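Local atomic coordinates of putative deoxyribonuclease yjjV (Escherichia coli, PDB entry 1ZZM), a protein that probably hydrolyses ester bonds, as a TatD-type member of the metallo-dependent hydrolase superfamily that binds two divalent metal ions per subunit. Residues G96-D101 and D117-L122; R111-L116 and A142-R147. One frame throughout, in Å; residues are numbered along the deposited sequence.

Contact 1. Residues G96-D101 and D117-L122; sequences GEIGLD and DEQLKL. With ZN (zinc ion), chain C; ZN (zinc ion), chain B; ZN (zinc ion), chain D.
Ile98 of strand 95-101 meets Gln119 and Leu120 of helix 109-125. CD1 meets Leu120 and the stem of Gln119, while CG2 lies against the Gln119 amide. Ile98 CD1 lies 4.0 Å from Leu120 CD2, methyl against methyl, while Gln119 CB is 4.1 Å from the same CD1. The side chains of Ile98 and Gln119 run alongside each other, pointing opposite ways. With chi1 at 66°, Ile98 has CG1 flanked by both backbone branches, and CG2 is left to face the end of Gln119. CG2 is 3.4 Å from Gln119 CD. No hydrogen bond crosses between the segments. Val130 and Leu132 of strand 130-135 also touch Ile98, and Leu78 and Leu81 of helix 75-87 touch Gln119.

Both segments also bind metal. The Glu97 carboxylate bridges two zinc ions, one 2.0 Å from OE1 and the other 2.1 Å from OE2. His9 and His11 share the first ion, His133 and His157 the second, and a water joins the two. Asp117 OD2 binds a third zinc at 1.9 Å.

The strand and helix belong to a beta-alpha-beta unit of the TIM-barrel-type fold. Chemically, the contact is a mainly apolar layer behind the strand, with one buried amide in it. Ile98 faces the helix, whereas the preceding Glu97 points away from it and delivers both carboxylate oxygens to the two-metal centre.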
ATOM      1  N   GLY A  96      -6.961   4.494  -3.492  1.00 10.52           N
ATOM      2  CA  GLY A  96      -5.702   3.904  -3.655  1.00 13.53           C
ATOM      3  C   GLY A  96      -5.478   2.957  -4.767  1.00 16.23           C
ATOM      4  O   GLY A  96      -6.351   2.365  -5.418  1.00 13.79           O
ATOM      5  N   GLU A  97      -4.200   3.262  -4.880  1.00 21.22           N
ATOM      6  CA  GLU A  97      -2.900   3.193  -5.447  1.00 12.82           C
ATOM      7  C   GLU A  97      -2.814   4.356  -6.380  1.00 11.10           C
ATOM      8  O   GLU A  97      -3.180   4.297  -7.545  1.00  8.15           O
ATOM      9  CB  GLU A  97      -2.265   1.931  -5.985  1.00 10.92           C
ATOM     10  CG  GLU A  97      -0.769   2.322  -5.747  1.00 13.86           C
ATOM     11  CD  GLU A  97       0.279   1.222  -5.795  1.00  9.38           C
ATOM     12  OE1 GLU A  97      -0.023   0.043  -6.072  1.00 13.57           O
ATOM     13  OE2 GLU A  97       1.447   1.575  -5.537  1.00 10.52           O
ATOM     14  N   ILE A  98      -2.398   5.462  -5.776  1.00 10.15           N
ATOM     15  CA  ILE A  98      -2.184   6.716  -6.499  1.00  8.65           C
ATOM     16  C   ILE A  98      -0.777   7.125  -6.074  1.00 12.05           C
ATOM     17  O   ILE A  98      -0.227   6.537  -5.141  1.00  8.48           O
ATOM     18  CB  ILE A  98      -3.167   7.809  -6.087  1.00 11.12           C
ATOM     19  CG1 ILE A  98      -2.921   8.216  -4.629  1.00 10.97           C
ATOM     20  CG2 ILE A  98      -4.584   7.307  -6.277  1.00 10.25           C
ATOM     21  CD1 ILE A  98      -3.973   9.183  -4.100  1.00 12.07           C
ATOM     22  N   GLY A  99      -0.179   8.080  -6.788  1.00 10.16           N
ATOM     23  CA  GLY A  99       1.146   8.504  -6.409  1.00 10.28           C
ATOM     24  C   GLY A  99       1.947   8.997  -7.605  1.00  8.90           C
ATOM     25  O   GLY A  99       1.385   9.466  -8.594  1.00 10.35           O
ATOM     26  N   LEU A 100       3.268   8.933  -7.454  1.00  9.15           N
ATOM     27  CA  LEU A 100       4.201   9.407  -8.452  1.00  8.85           C
ATOM     28  C   LEU A 100       5.309   8.395  -8.667  1.00 12.09           C
ATOM     29  O   LEU A 100       5.642   7.618  -7.773  1.00 13.24           O
ATOM     30  CB  LEU A 100       4.840  10.707  -7.985  1.00  9.96           C
ATOM     31  CG  LEU A 100       3.846  11.781  -7.520  1.00 10.07           C
ATOM     32  CD1 LEU A 100       4.635  12.782  -6.746  1.00 10.79           C
ATOM     33  CD2 LEU A 100       3.086  12.417  -8.702  1.00 10.95           C
ATOM     34  N   ASP A 101       5.921   8.432  -9.842  1.00 11.26           N
ATOM     35  CA  ASP A 101       6.982   7.457 -10.115  1.00 11.66           C
ATOM     36  C   ASP A 101       7.849   8.074 -11.218  1.00 13.21           C
ATOM     37  O   ASP A 101       7.369   8.261 -12.340  1.00 14.18           O
ATOM     38  CB  ASP A 101       6.310   6.177 -10.608  1.00 11.42           C
ATOM     39  CG  ASP A 101       7.283   5.035 -10.821  1.00 17.82           C
ATOM     40  OD1 ASP A 101       8.395   5.308 -11.285  1.00 15.18           O
ATOM     41  OD2 ASP A 101       6.929   3.863 -10.528  1.00 19.93           O
ATOM     42  N   ASP A 117      -3.171  15.078  -7.616  1.00 10.99           N
ATOM     43  CA  ASP A 117      -3.967  16.051  -6.873  1.00 10.51           C
ATOM     44  C   ASP A 117      -5.471  15.888  -7.096  1.00 11.73           C
ATOM     45  O   ASP A 117      -6.248  16.155  -6.190  1.00  9.55           O
ATOM     46  CB  ASP A 117      -3.501  17.483  -7.166  1.00 11.33           C
ATOM     47  CG  ASP A 117      -2.246  17.856  -6.403  1.00 12.51           C
ATOM     48  OD1 ASP A 117      -1.823  17.101  -5.496  1.00 14.58           O
ATOM     49  OD2 ASP A 117      -1.651  18.918  -6.687  1.00 13.42           O
ATOM     50  N   GLU A 118      -5.890  15.467  -8.298  1.00 10.14           N
ATOM     51  CA  GLU A 118      -7.306  15.242  -8.549  1.00 11.69           C
ATOM     52  C   GLU A 118      -7.813  14.142  -7.616  1.00 12.69           C
ATOM     53  O   GLU A 118      -8.938  14.194  -7.118  1.00 11.08           O
ATOM     54  CB  GLU A 118      -7.553  14.808 -10.004  1.00 13.38           C
ATOM     55  CG  GLU A 118      -7.466  15.948 -11.033  1.00 18.53           C
ATOM     56  CD  GLU A 118      -8.385  17.121 -10.690  1.00 21.56           C
ATOM     57  OE1 GLU A 118      -9.616  16.919 -10.539  1.00 23.66           O
ATOM     58  OE2 GLU A 118      -7.868  18.242 -10.554  1.00 22.90           O
ATOM     59  N   GLN A 119      -6.977  13.136  -7.380  1.00 11.95           N
ATOM     60  CA  GLN A 119      -7.395  12.036  -6.522  1.00  9.77           C
ATOM     61  C   GLN A 119      -7.291  12.400  -5.060  1.00 11.13           C
ATOM     62  O   GLN A 119      -8.073  11.912  -4.248  1.00 10.47           O
ATOM     63  CB  GLN A 119      -6.573  10.808  -6.863  1.00  9.90           C
ATOM     64  CG  GLN A 119      -6.899  10.364  -8.267  1.00 10.44           C
ATOM     65  CD  GLN A 119      -6.118   9.163  -8.693  1.00  9.61           C
ATOM     66  OE1 GLN A 119      -4.956   9.272  -9.124  1.00 12.42           O
ATOM     67  NE2 GLN A 119      -6.714   8.020  -8.554  1.00  4.49           N
ATOM     68  N   LEU A 120      -6.345  13.272  -4.726  1.00 12.42           N
ATOM     69  CA  LEU A 120      -6.225  13.710  -3.343  1.00 12.47           C
ATOM     70  C   LEU A 120      -7.492  14.508  -3.019  1.00 13.49           C
ATOM     71  O   LEU A 120      -7.998  14.448  -1.901  1.00 11.73           O
ATOM     72  CB  LEU A 120      -4.951  14.556  -3.145  1.00 11.49           C
ATOM     73  CG  LEU A 120      -3.628  13.750  -3.162  1.00 12.95           C
ATOM     74  CD1 LEU A 120      -2.464  14.675  -2.881  1.00 12.84           C
ATOM     75  CD2 LEU A 120      -3.647  12.619  -2.111  1.00 13.27           C
ATOM     76  N   LYS A 121      -8.019  15.247  -3.991  1.00 12.81           N
ATOM     77  CA  LYS A 121      -9.239  15.998  -3.743  1.00 13.82           C
ATOM     78  C   LYS A 121     -10.403  15.032  -3.470  1.00 12.84           C
ATOM     79  O   LYS A 121     -11.238  15.319  -2.612  1.00 11.90           O
ATOM     80  CB  LYS A 121      -9.599  16.907  -4.933  1.00 15.90           C
ATOM     81  CG  LYS A 121      -8.674  18.090  -5.109  1.00 22.43           C
ATOM     82  CD  LYS A 121      -9.200  19.024  -6.198  1.00 30.45           C
ATOM     83  CE  LYS A 121      -8.614  20.429  -6.039  1.00 36.92           C
ATOM     84  NZ  LYS A 121      -7.168  20.545  -6.443  1.00 41.91           N
ATOM     85  N   LEU A 122     -10.451  13.902  -4.180  1.00  9.61           N
ATOM     86  CA  LEU A 122     -11.515  12.931  -3.972  1.00 10.48           C
ATOM     87  C   LEU A 122     -11.426  12.266  -2.601  1.00 12.35           C
ATOM     88  O   LEU A 122     -12.446  12.053  -1.938  1.00 12.76           O
ATOM     89  CB  LEU A 122     -11.520  11.862  -5.062  1.00 11.67           C
ATOM     90  CG  LEU A 122     -12.061  12.376  -6.394  1.00 13.54           C
ATOM     91  CD1 LEU A 122     -11.833  11.378  -7.535  1.00 14.33           C
ATOM     92  CD2 LEU A 122     -13.560  12.653  -6.213  1.00 11.62           C
TER
HETATM   93 ZN    ZN C 402       3.433   0.844  -5.712  1.00 12.72          ZN
HETATM   94 ZN    ZN B 401       1.176  -1.483  -5.578  1.00 12.45          ZN
HETATM   95 ZN    ZN D 403      -0.519  19.347  -5.217  1.00 14.43          ZN
HETATM   96  O   HOH W   1       2.662  -0.741  -6.735  1.00 10.79           O
HETATM   97  O   HOH W   2       5.522  -0.349  -6.029  1.00 13.41           O

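Contact 2. Residues R111-L116 and A142-R147; sequences RQQWLL and AMHLKR. With ZN (zinc ion), chain D.
The imidazole of His144 and the amide of Gln113 meet with their planes 83° apart. Gln113 OE1 lies at the edge of the ring, in its plane. Over one ring face comes Met143 CE, a neighbour on the same helix, 3.4 Å above the plane and offset toward the rim. The guanidinium of Arg147 is likewise covered on one face, by Met143 CG over its centre.

One hydrogen bond joins the two helices. His144 NE2 donates to Gln113 OE1 at 2.7 Å, and the bond is nearly straight at 173°. The N-H points at a lone pair of OE1, in the carbonyl plane, with a C=O...N angle of 123°. Gln113 is extended beyond CG, which carries its amide across to the ring. Its other amide atom, NE2, bonds to the carbonyl O of Phe109, one turn earlier in the same helix. Both ends of the amide are therefore engaged, and its rotation is fixed.

Apolar contact is slight. Leu116 CD2 comes within 4.4 Å of His144 CB, and Leu116 also packs on Ile98 and Leu100 of strand 95-101. Helices 109-125 and 138-148 follow successive strands, 95-101 and 130-135, of the parallel sheet, as in a TIM-type barrel. The axes of the 111-116 and 142-147 segments run roughly parallel and come within 11.6 Å, so side chains have to span the gap.

The other ring nitrogen, ND1, binds a zinc ion at 2.2 Å. Asp117 and His148 of the same chain also bind this ion, which is separate from the two-metal centre. Gln113 is a second-shell residue: it accepts the NE2 hydrogen bond, so NE2 carries the proton and ND1 is left for zinc. Together, hydrogen bond and zinc hold the ring's rotation. The Gln113 carbonyl would probably make the imidazole a somewhat stronger donor to the metal.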
ATOM      1  N   ARG A 111       1.871  15.774 -15.615  1.00 10.81           N
ATOM      2  CA  ARG A 111       0.556  15.151 -15.654  1.00 15.21           C
ATOM      3  C   ARG A 111       0.396  14.198 -14.465  1.00 13.40           C
ATOM      4  O   ARG A 111      -0.700  14.083 -13.937  1.00 11.44           O
ATOM      5  CB  ARG A 111       0.301  14.360 -16.943  1.00 18.05           C
ATOM      6  CG  ARG A 111      -1.092  13.695 -16.920  1.00 22.20           C
ATOM      7  CD  ARG A 111      -1.613  13.387 -18.311  1.00 27.30           C
ATOM      8  NE  ARG A 111      -2.868  12.625 -18.310  1.00 28.57           N
ATOM      9  CZ  ARG A 111      -4.069  13.119 -18.027  1.00 30.65           C
ATOM     10  NH1 ARG A 111      -4.216  14.402 -17.701  1.00 32.32           N
ATOM     11  NH2 ARG A 111      -5.146  12.341 -18.120  1.00 31.03           N
ATOM     12  N   GLN A 112       1.465  13.500 -14.053  1.00 10.99           N
ATOM     13  CA  GLN A 112       1.331  12.612 -12.881  1.00  9.96           C
ATOM     14  C   GLN A 112       0.885  13.419 -11.674  1.00 11.79           C
ATOM     15  O   GLN A 112       0.048  12.965 -10.868  1.00  9.13           O
ATOM     16  CB  GLN A 112       2.662  11.962 -12.491  1.00 10.42           C
ATOM     17  CG  GLN A 112       3.135  10.847 -13.414  1.00 11.78           C
ATOM     18  CD  GLN A 112       4.281  10.073 -12.790  1.00 14.78           C
ATOM     19  OE1 GLN A 112       4.285   9.828 -11.583  1.00 12.29           O
ATOM     20  NE2 GLN A 112       5.252   9.664 -13.615  1.00 10.89           N
ATOM     21  N   GLN A 113       1.490  14.595 -11.504  1.00  9.97           N
ATOM     22  CA  GLN A 113       1.127  15.420 -10.344  1.00 10.86           C
ATOM     23  C   GLN A 113      -0.280  15.970 -10.421  1.00 10.78           C
ATOM     24  O   GLN A 113      -0.967  16.081  -9.394  1.00  9.22           O
ATOM     25  CB  GLN A 113       2.118  16.553 -10.173  1.00  9.15           C
ATOM     26  CG  GLN A 113       3.483  15.991  -9.805  1.00 12.91           C
ATOM     27  CD  GLN A 113       4.556  17.032  -9.804  1.00 14.97           C
ATOM     28  OE1 GLN A 113       4.742  17.742  -8.818  1.00 12.69           O
ATOM     29  NE2 GLN A 113       5.260  17.152 -10.926  1.00 15.02           N
ATOM     30  N   TRP A 114      -0.722  16.334 -11.617  1.00 11.16           N
ATOM     31  CA  TRP A 114      -2.101  16.859 -11.711  1.00 11.36           C
ATOM     32  C   TRP A 114      -3.055  15.725 -11.339  1.00 12.04           C
ATOM     33  O   TRP A 114      -4.047  15.917 -10.599  1.00 12.03           O
ATOM     34  CB  TRP A 114      -2.401  17.316 -13.152  1.00 12.82           C
ATOM     35  CG  TRP A 114      -3.800  17.768 -13.325  1.00 16.82           C
ATOM     36  CD1 TRP A 114      -4.302  19.001 -13.004  1.00 17.28           C
ATOM     37  CD2 TRP A 114      -4.892  17.002 -13.828  1.00 19.65           C
ATOM     38  NE1 TRP A 114      -5.650  19.050 -13.285  1.00 22.11           N
ATOM     39  CE2 TRP A 114      -6.039  17.834 -13.789  1.00 21.23           C
ATOM     40  CE3 TRP A 114      -5.020  15.696 -14.313  1.00 19.94           C
ATOM     41  CZ2 TRP A 114      -7.300  17.398 -14.216  1.00 24.11           C
ATOM     42  CZ3 TRP A 114      -6.271  15.265 -14.737  1.00 25.24           C
ATOM     43  CH2 TRP A 114      -7.397  16.117 -14.685  1.00 19.21           C
ATOM     44  N   LEU A 115      -2.763  14.536 -11.854  1.00 11.05           N
ATOM     45  CA  LEU A 115      -3.629  13.387 -11.601  1.00 12.99           C
ATOM     46  C   LEU A 115      -3.637  13.017 -10.125  1.00 11.02           C
ATOM     47  O   LEU A 115      -4.686  12.675  -9.562  1.00 11.35           O
ATOM     48  CB  LEU A 115      -3.195  12.181 -12.451  1.00 11.51           C
ATOM     49  CG  LEU A 115      -4.047  10.922 -12.248  1.00 19.41           C
ATOM     50  CD1 LEU A 115      -5.500  11.259 -12.509  1.00 23.92           C
ATOM     51  CD2 LEU A 115      -3.591   9.817 -13.230  1.00 21.85           C
ATOM     52  N   LEU A 116      -2.475  13.052  -9.493  1.00 11.14           N
ATOM     53  CA  LEU A 116      -2.424  12.783  -8.054  1.00  9.96           C
ATOM     54  C   LEU A 116      -3.291  13.796  -7.294  1.00 10.04           C
ATOM     55  O   LEU A 116      -4.065  13.430  -6.419  1.00  9.34           O
ATOM     56  CB  LEU A 116      -0.985  12.909  -7.540  1.00 11.14           C
ATOM     57  CG  LEU A 116      -0.787  12.879  -6.027  1.00 12.27           C
ATOM     58  CD1 LEU A 116      -1.146  11.465  -5.477  1.00  9.42           C
ATOM     59  CD2 LEU A 116       0.646  13.264  -5.693  1.00 11.06           C
ATOM     60  N   ALA A 142       5.896  14.541  -0.791  1.00 12.12           N
ATOM     61  CA  ALA A 142       5.731  15.202   0.512  1.00 13.41           C
ATOM     62  C   ALA A 142       5.268  16.663   0.350  1.00 15.98           C
ATOM     63  O   ALA A 142       4.474  17.173   1.158  1.00 12.44           O
ATOM     64  CB  ALA A 142       7.043  15.168   1.301  1.00 13.98           C
ATOM     65  N   MET A 143       5.778  17.343  -0.672  1.00 13.19           N
ATOM     66  CA  MET A 143       5.389  18.724  -0.907  1.00 16.78           C
ATOM     67  C   MET A 143       3.868  18.823  -1.141  1.00 14.25           C
ATOM     68  O   MET A 143       3.208  19.693  -0.570  1.00 13.11           O
ATOM     69  CB  MET A 143       6.145  19.282  -2.118  1.00 17.74           C
ATOM     70  CG  MET A 143       5.766  20.703  -2.493  1.00 23.31           C
ATOM     71  SD  MET A 143       6.325  21.054  -4.220  1.00 29.55           S
ATOM     72  CE  MET A 143       5.162  19.966  -5.164  1.00 27.84           C
ATOM     73  N   HIS A 144       3.323  17.917  -1.960  1.00 12.64           N
ATOM     74  CA  HIS A 144       1.880  17.886  -2.245  1.00 13.30           C
ATOM     75  C   HIS A 144       1.098  17.471  -0.986  1.00 13.80           C
ATOM     76  O   HIS A 144       0.082  18.079  -0.669  1.00 12.19           O
ATOM     77  CB  HIS A 144       1.543  16.893  -3.397  1.00 12.49           C
ATOM     78  CG  HIS A 144       2.000  17.351  -4.762  1.00 15.33           C
ATOM     79  ND1 HIS A 144       1.408  18.394  -5.439  1.00 15.23           N
ATOM     80  CD2 HIS A 144       3.035  16.947  -5.539  1.00 13.37           C
ATOM     81  CE1 HIS A 144       2.060  18.623  -6.567  1.00 16.52           C
ATOM     82  NE2 HIS A 144       3.056  17.759  -6.650  1.00 15.32           N
ATOM     83  N   LEU A 145       1.560  16.442  -0.264  1.00 12.53           N
ATOM     84  CA  LEU A 145       0.807  16.037   0.943  1.00 12.98           C
ATOM     85  C   LEU A 145       0.726  17.181   1.954  1.00 14.13           C
ATOM     86  O   LEU A 145      -0.325  17.409   2.582  1.00 14.16           O
ATOM     87  CB  LEU A 145       1.438  14.820   1.611  1.00 11.43           C
ATOM     88  CG  LEU A 145       1.569  13.604   0.662  1.00 13.54           C
ATOM     89  CD1 LEU A 145       2.309  12.466   1.381  1.00 11.82           C
ATOM     90  CD2 LEU A 145       0.205  13.140   0.194  1.00 13.52           C
ATOM     91  N   LYS A 146       1.845  17.867   2.157  1.00 11.30           N
ATOM     92  CA  LYS A 146       1.823  18.975   3.090  1.00 16.64           C
ATOM     93  C   LYS A 146       0.791  20.023   2.638  1.00 15.43           C
ATOM     94  O   LYS A 146      -0.032  20.470   3.424  1.00 13.89           O
ATOM     95  CB  LYS A 146       3.204  19.605   3.208  1.00 15.91           C
ATOM     96  CG  LYS A 146       3.254  20.738   4.270  1.00 19.99           C
ATOM     97  CD  LYS A 146       4.511  21.570   4.101  1.00 30.11           C
ATOM     98  CE  LYS A 146       4.606  22.712   5.125  1.00 31.88           C
ATOM     99  NZ  LYS A 146       5.035  22.200   6.462  1.00 38.76           N
ATOM    100  N   ARG A 147       0.811  20.386   1.363  1.00 13.99           N
ATOM    101  CA  ARG A 147      -0.121  21.382   0.853  1.00 15.41           C
ATOM    102  C   ARG A 147      -1.590  21.037   0.922  1.00 16.44           C
ATOM    103  O   ARG A 147      -2.415  21.872   1.305  1.00 17.56           O
ATOM    104  CB  ARG A 147       0.206  21.699  -0.611  1.00 16.38           C
ATOM    105  CG  ARG A 147       1.496  22.445  -0.740  1.00 21.02           C
ATOM    106  CD  ARG A 147       1.768  22.862  -2.142  1.00 24.81           C
ATOM    107  NE  ARG A 147       2.940  23.736  -2.156  1.00 27.32           N
ATOM    108  CZ  ARG A 147       3.717  23.900  -3.213  1.00 31.56           C
ATOM    109  NH1 ARG A 147       3.443  23.248  -4.330  1.00 27.39           N
ATOM    110  NH2 ARG A 147       4.772  24.705  -3.144  1.00 32.63           N
TER
HETATM  111 ZN    ZN D 403      -0.519  19.347  -5.217  1.00 14.43          ZN

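In the fold
Helix 109-125 serves both contacts, whose centres are 7 Å apart. In contact 1 it packs on strand 95-101, and in contact 2 it reaches helix 138-148. The contacts also touch directly: Asp101 N lies 2.8 Å from Gln112 OE1, a probable hydrogen bond, and Leu116 CD1 is 3.8 Å from Gly99 N. The zinc bound by Asp117 and His144 takes one ligand from each contact, so this metal ties the two helices together. Contact 1 supplies Glu97, the residue bridging the two-metal centre. Leu116 of contact 2 stands about 9 Å from Glu97, side chain to side chain. Asp101 and Gln112 both line the pocket that holds the polyethylene glycol fragment.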